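Local coordinates for protein E1 (Kluyveromyces marxianus, PDB 3VX6) that activates the ubiquitin-like proteins Atg12 and Atg8 as an E1-like enzyme (Atg7) for their conjugation in autophagy and cytoplasm-to-vacuole transport, at residues 43-48 against 78-83; 21-26 against 60-65. All coordinates share one frame; numbering follows the deposited sequence.

Interaction 1: 43-48 against 78-83; sequences ALYTQL and ILKGYL
Leu-44 and Gly-81 face each other as a hydrogen-bonded antiparallel pair, with Leu-44 N 2.8 Å from Gly-81 O and Gly-81 N equally close to Leu-44 O. Thr-46 and Leu-79 form the next such pair: Thr-46 N donates to Leu-79 O (3.2 Å), and Leu-79 N returns a bond to Thr-46 O (2.9 Å). These bonds zip strand 40-47 onto strand 78-86, and strand 123-130 runs parallel to 78-86 on its other edge, within a mixed sheet of the Atg7 N-terminal region. On the face carrying Tyr-45, the extended Lys-80 chain lies alongside the phenol, pointing the same way, with CD 3.6 Å from Tyr-45 CE1. Tyr-45 OH ends 3.2 Å from Lys-80 NZ, and a water lies near both polar ends. Replacing Tyr-45 with an alanine would probably leave the methylenes of Lys-80 without their flat neighbour and its ammonium freer to swing. Also on this face, Ile-78 crosses Gln-47 obliquely, its CD1 3.5 Å from Gln-47 CB; with Ile-78 CG1 beside the backbone N (chi1 -55°), that methyl reaches the opposite strand. The face carrying Leu-44, Thr-46 and Leu-79 is buried and largely apolar; the Thr-46 hydroxyl is taken up by Ser-61. Leu-44 CD1 meets Leu-83 CB at 3.8 Å, while Leu-48 CD1 rests 3.6 Å from Leu-79 CB.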
loop_
_atom_site.group_PDB
_atom_site.type_symbol
_atom_site.label_atom_id
_atom_site.label_comp_id
_atom_site.label_asym_id
_atom_site.label_seq_id
_atom_site.Cartn_x
_atom_site.Cartn_y
_atom_site.Cartn_z
ATOM N N ALA A 43 -4.919 3.613 13.979
ATOM C CA ALA A 43 -4.452 4.114 12.705
ATOM C C ALA A 43 -2.939 4.187 12.832
ATOM O O ALA A 43 -2.419 4.656 13.835
ATOM C CB ALA A 43 -5.018 5.495 12.431
ATOM N N LEU A 44 -2.238 3.697 11.820
ATOM C CA LEU A 44 -0.788 3.725 11.814
ATOM C C LEU A 44 -0.356 4.843 10.865
ATOM O O LEU A 44 -1.102 5.238 9.971
ATOM C CB LEU A 44 -0.242 2.368 11.352
ATOM C CG LEU A 44 -0.643 1.193 12.250
ATOM C CD1 LEU A 44 -0.307 -0.129 11.595
ATOM C CD2 LEU A 44 0.061 1.326 13.580
ATOM N N TYR A 45 0.835 5.374 11.092
ATOM C CA TYR A 45 1.368 6.446 10.270
ATOM C C TYR A 45 2.839 6.171 10.166
ATOM O O TYR A 45 3.514 5.921 11.161
ATOM C CB TYR A 45 1.171 7.819 10.929
ATOM C CG TYR A 45 -0.268 8.262 11.053
ATOM C CD1 TYR A 45 -0.962 8.754 9.950
ATOM C CD2 TYR A 45 -0.949 8.168 12.266
ATOM C CE1 TYR A 45 -2.295 9.139 10.048
ATOM C CE2 TYR A 45 -2.286 8.548 12.375
ATOM C CZ TYR A 45 -2.952 9.033 11.260
ATOM O OH TYR A 45 -4.277 9.403 11.349
ATOM N N THR A 46 3.348 6.187 8.956
ATOM C CA THR A 46 4.752 5.952 8.799
ATOM C C THR A 46 5.171 6.883 7.698
ATOM O O THR A 46 4.521 6.960 6.653
ATOM C CB THR A 46 5.022 4.483 8.452
ATOM O OG1 THR A 46 6.436 4.251 8.422
ATOM C CG2 THR A 46 4.401 4.128 7.112
ATOM N N GLN A 47 6.213 7.655 7.961
ATOM C CA GLN A 47 6.705 8.581 6.959
ATOM C C GLN A 47 7.357 7.703 5.925
ATOM O O GLN A 47 8.306 6.977 6.217
ATOM C CB GLN A 47 7.726 9.537 7.552
ATOM C CG GLN A 47 8.423 10.384 6.529
ATOM C CD GLN A 47 9.346 11.376 7.176
ATOM O OE1 GLN A 47 10.480 11.555 6.737
ATOM N NE2 GLN A 47 8.867 12.037 8.226
ATOM N N LEU A 48 6.823 7.744 4.719
ATOM C CA LEU A 48 7.351 6.921 3.663
ATOM C C LEU A 48 8.707 7.434 3.231
ATOM O O LEU A 48 8.850 8.569 2.764
ATOM C CB LEU A 48 6.371 6.887 2.488
ATOM C CG LEU A 48 5.756 5.514 2.173
ATOM C CD1 LEU A 48 5.421 4.771 3.452
ATOM C CD2 LEU A 48 4.512 5.699 1.311
ATOM N N ILE A 78 3.433 10.863 4.189
ATOM C CA ILE A 78 3.023 10.050 5.315
ATOM C C ILE A 78 1.961 9.060 4.881
ATOM O O ILE A 78 0.897 9.452 4.410
ATOM C CB ILE A 78 2.460 10.928 6.439
ATOM C CG1 ILE A 78 3.486 12.001 6.826
ATOM C CG2 ILE A 78 2.059 10.059 7.611
ATOM C CD1 ILE A 78 4.863 11.463 7.186
ATOM N N LEU A 79 2.252 7.773 5.039
ATOM C CA LEU A 79 1.295 6.739 4.655
ATOM C C LEU A 79 0.411 6.355 5.824
ATOM O O LEU A 79 0.906 6.031 6.903
ATOM C CB LEU A 79 2.007 5.486 4.147
ATOM C CG LEU A 79 0.992 4.472 3.625
ATOM C CD1 LEU A 79 0.210 5.119 2.478
ATOM C CD2 LEU A 79 1.683 3.206 3.168
ATOM N N LYS A 80 -0.899 6.388 5.615
ATOM C CA LYS A 80 -1.808 6.022 6.681
ATOM C C LYS A 80 -2.158 4.552 6.577
ATOM O O LYS A 80 -2.601 4.079 5.539
ATOM C CB LYS A 80 -3.085 6.865 6.633
ATOM C CG LYS A 80 -3.995 6.667 7.844
ATOM C CD LYS A 80 -4.980 7.818 7.980
ATOM C CE LYS A 80 -5.888 7.648 9.193
ATOM N NZ LYS A 80 -6.749 8.851 9.432
ATOM N N GLY A 81 -1.930 3.831 7.664
ATOM C CA GLY A 81 -2.241 2.420 7.694
ATOM C C GLY A 81 -3.214 2.193 8.821
ATOM O O GLY A 81 -3.664 3.148 9.454
ATOM N N TYR A 82 -3.545 0.935 9.075
ATOM C CA TYR A 82 -4.468 0.609 10.140
ATOM C C TYR A 82 -4.035 -0.666 10.840
ATOM O O TYR A 82 -3.548 -1.608 10.214
ATOM C CB TYR A 82 -5.900 0.468 9.582
ATOM C CG TYR A 82 -6.414 1.749 8.940
ATOM C CD1 TYR A 82 -6.718 2.882 9.715
ATOM C CD2 TYR A 82 -6.503 1.865 7.547
ATOM C CE1 TYR A 82 -7.085 4.097 9.114
ATOM C CE2 TYR A 82 -6.866 3.068 6.935
ATOM C CZ TYR A 82 -7.152 4.179 7.716
ATOM O OH TYR A 82 -7.473 5.367 7.081
ATOM N N LEU A 83 -4.186 -0.681 12.156
ATOM C CA LEU A 83 -3.834 -1.858 12.923
ATOM C C LEU A 83 -5.092 -2.471 13.527
ATOM O O LEU A 83 -6.006 -1.770 13.932
ATOM C CB LEU A 83 -2.834 -1.503 14.028
ATOM C CG LEU A 83 -2.601 -2.550 15.128
ATOM C CD1 LEU A 83 -1.922 -3.781 14.569
ATOM C CD2 LEU A 83 -1.755 -1.924 16.234
HETATM O O HOH W 1 -5.831 11.199 9.252
#

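Interaction 2: 21-26 against 60-65; sequences SSFFHE and ISLRDD
Phe-23 and Leu-62 make the close-packed half of this contact, their side chains side by side and pointing the same way. Leu-62 CD1 sits over one face of the Phe-23 ring, 4.2 Å from its centroid and 24° off the normal, a CH-pi contact. The same ring presents CD2 to Leu-62 CB at 3.4 Å, and Arg-63 O lies in plane at its edge, 3.3 Å from Phe-23 CD2. With CG anti to the backbone N (chi1 173°), the ring passes the end of strand 59-62 at Leu-62 and extends into the interior, where Phe-67 stacks on it and Met-125 of strand 123-130 also touches it. The other half is more polar and more open to solvent. Here Ser-22 OG lies 3.0 Å from Asp-64 N, and Glu-26, one helical turn on, brings its CB to 3.6 Å from Asp-64 CB. Arg-63, on the exposed side, brushes Ser-22 OG with its CB, while its NE makes a long salt bridge with Asp-65 OD1 (3.9 Å). Glu-26 OE1 and Asp-64 OD1 remain 5.7 Å apart, and Arg-29, salt-bridged to Glu-26 and weakly paired with Asp-64, probably offsets their like charges. No clear hydrogen bond spans the two segments, so the chemistry implies that the start of helix 21-33 is held by van der Waals packing, of Phe-23 on Leu-62 and of Ser-22 and Glu-26 against Asp-64.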
loop_
_atom_site.group_PDB
_atom_site.type_symbol
_atom_site.label_atom_id
_atom_site.label_comp_id
_atom_site.label_asym_id
_atom_site.label_seq_id
_atom_site.Cartn_x
_atom_site.Cartn_y
_atom_site.Cartn_z
ATOM N N SER A 21 11.002 -3.203 18.060
ATOM C CA SER A 21 10.360 -3.636 19.295
ATOM C C SER A 21 9.621 -2.447 19.898
ATOM O O SER A 21 8.641 -2.623 20.622
ATOM C CB SER A 21 11.395 -4.179 20.288
ATOM O OG SER A 21 12.230 -3.148 20.782
ATOM N N SER A 22 10.074 -1.241 19.559
ATOM C CA SER A 22 9.468 -0.013 20.057
ATOM C C SER A 22 8.034 0.178 19.581
ATOM O O SER A 22 7.308 1.018 20.116
ATOM C CB SER A 22 10.295 1.197 19.637
ATOM O OG SER A 22 10.167 1.458 18.258
ATOM N N PHE A 23 7.634 -0.584 18.567
ATOM C CA PHE A 23 6.277 -0.504 18.037
ATOM C C PHE A 23 5.355 -1.314 18.915
ATOM O O PHE A 23 4.252 -0.884 19.231
ATOM C CB PHE A 23 6.212 -1.062 16.623
ATOM C CG PHE A 23 4.817 -1.153 16.080
ATOM C CD1 PHE A 23 4.083 -2.323 16.209
ATOM C CD2 PHE A 23 4.235 -0.061 15.439
ATOM C CE1 PHE A 23 2.797 -2.407 15.708
ATOM C CE2 PHE A 23 2.949 -0.136 14.934
ATOM C CZ PHE A 23 2.225 -1.311 15.066
ATOM N N PHE A 24 5.810 -2.508 19.282
ATOM C CA PHE A 24 5.038 -3.383 20.143
ATOM C C PHE A 24 5.140 -2.881 21.559
ATOM O O PHE A 24 4.282 -3.164 22.388
ATOM C CB PHE A 24 5.544 -4.809 20.047
ATOM C CG PHE A 24 5.087 -5.504 18.817
ATOM C CD1 PHE A 24 6.001 -5.986 17.894
ATOM C CD2 PHE A 24 3.727 -5.631 18.552
ATOM C CE1 PHE A 24 5.568 -6.581 16.726
ATOM C CE2 PHE A 24 3.289 -6.220 17.391
ATOM C CZ PHE A 24 4.205 -6.695 16.478
ATOM N N HIS A 25 6.207 -2.143 21.832
ATOM C CA HIS A 25 6.382 -1.564 23.138
ATOM C C HIS A 25 5.319 -0.487 23.176
ATOM O O HIS A 25 4.579 -0.366 24.141
ATOM C CB HIS A 25 7.777 -0.952 23.276
ATOM C CG HIS A 25 8.777 -1.865 23.924
ATOM N ND1 HIS A 25 9.015 -3.150 23.483
ATOM C CD2 HIS A 25 9.614 -1.666 24.971
ATOM C CE1 HIS A 25 9.954 -3.705 24.228
ATOM N NE2 HIS A 25 10.335 -2.827 25.138
ATOM N N GLU A 26 5.227 0.276 22.095
ATOM C CA GLU A 26 4.243 1.339 22.010
ATOM C C GLU A 26 2.850 0.732 21.897
ATOM O O GLU A 26 1.900 1.238 22.488
ATOM C CB GLU A 26 4.534 2.243 20.805
ATOM C CG GLU A 26 3.563 3.413 20.623
ATOM C CD GLU A 26 3.551 4.396 21.794
ATOM O OE1 GLU A 26 4.330 4.211 22.758
ATOM O OE2 GLU A 26 2.756 5.361 21.744
ATOM N N ILE A 60 8.034 -0.328 5.369
ATOM C CA ILE A 60 7.034 0.181 6.282
ATOM C C ILE A 60 7.768 0.025 7.610
ATOM O O ILE A 60 7.864 -1.079 8.148
ATOM C CB ILE A 60 5.732 -0.684 6.291
ATOM C CG1 ILE A 60 4.940 -0.469 4.994
ATOM C CG2 ILE A 60 4.880 -0.348 7.518
ATOM C CD1 ILE A 60 4.441 0.938 4.791
ATOM N N SER A 61 8.341 1.116 8.102
ATOM C CA SER A 61 9.043 1.060 9.374
ATOM C C SER A 61 8.137 1.554 10.486
ATOM O O SER A 61 7.854 2.745 10.620
ATOM C CB SER A 61 10.334 1.868 9.325
ATOM O OG SER A 61 11.377 1.068 8.807
ATOM N N LEU A 62 7.671 0.596 11.266
ATOM C CA LEU A 62 6.784 0.864 12.366
ATOM C C LEU A 62 7.593 0.883 13.643
ATOM O O LEU A 62 8.053 -0.147 14.115
ATOM C CB LEU A 62 5.706 -0.221 12.433
ATOM C CG LEU A 62 4.812 -0.334 11.201
ATOM C CD1 LEU A 62 3.792 -1.439 11.402
ATOM C CD2 LEU A 62 4.125 0.987 10.966
ATOM N N ARG A 63 7.784 2.077 14.182
ATOM C CA ARG A 63 8.522 2.250 15.415
ATOM C C ARG A 63 7.433 2.650 16.384
ATOM O O ARG A 63 6.256 2.437 16.117
ATOM C CB ARG A 63 9.532 3.391 15.275
ATOM C CG ARG A 63 10.188 3.478 13.904
ATOM C CD ARG A 63 11.010 4.758 13.738
ATOM N NE ARG A 63 11.402 4.993 12.343
ATOM C CZ ARG A 63 12.117 4.146 11.596
ATOM N NH1 ARG A 63 12.530 2.985 12.098
ATOM N NH2 ARG A 63 12.431 4.464 10.344
ATOM N N ASP A 64 7.816 3.240 17.504
ATOM C CA ASP A 64 6.831 3.674 18.473
ATOM C C ASP A 64 6.072 4.891 17.957
ATOM O O ASP A 64 4.941 5.148 18.374
ATOM C CB ASP A 64 7.504 3.974 19.817
ATOM C CG ASP A 64 8.883 4.596 19.665
ATOM O OD1 ASP A 64 9.601 4.686 20.687
ATOM O OD2 ASP A 64 9.257 4.994 18.544
ATOM N N ASP A 65 6.686 5.625 17.030
ATOM C CA ASP A 65 6.058 6.821 16.467
ATOM C C ASP A 65 4.978 6.504 15.422
ATOM O O ASP A 65 4.122 7.342 15.126
ATOM C CB ASP A 65 7.121 7.738 15.842
ATOM C CG ASP A 65 7.884 7.067 14.709
ATOM O OD1 ASP A 65 8.874 6.344 14.992
ATOM O OD2 ASP A 65 7.481 7.256 13.536
#

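Overall arrangement
The four segments alternate along the chain, 21-26, 43-48, 60-65 and 78-83, so interactions 1 and 2 are interleaved in sequence, and their centres lie about 11 Å apart. They meet on the sheet face carrying Leu-44. Leu-44 CD2 packs 3.5 Å from Phe-23 CE2, linking the strand pair of interaction 1 to the helix of interaction 2. Further along, Ile-60 CD1 approaches both Leu-79 CD2 and Thr-46 CG2 at 3.9 Å, and Thr-46 OG1 probably hydrogen-bonds to Ser-61 O (3.0 Å). Strand 59-62, paired in parallel with 16-19, and helix 21-33 thus cover this side of the sheet, while Tyr-45 and Lys-80 occupy the other.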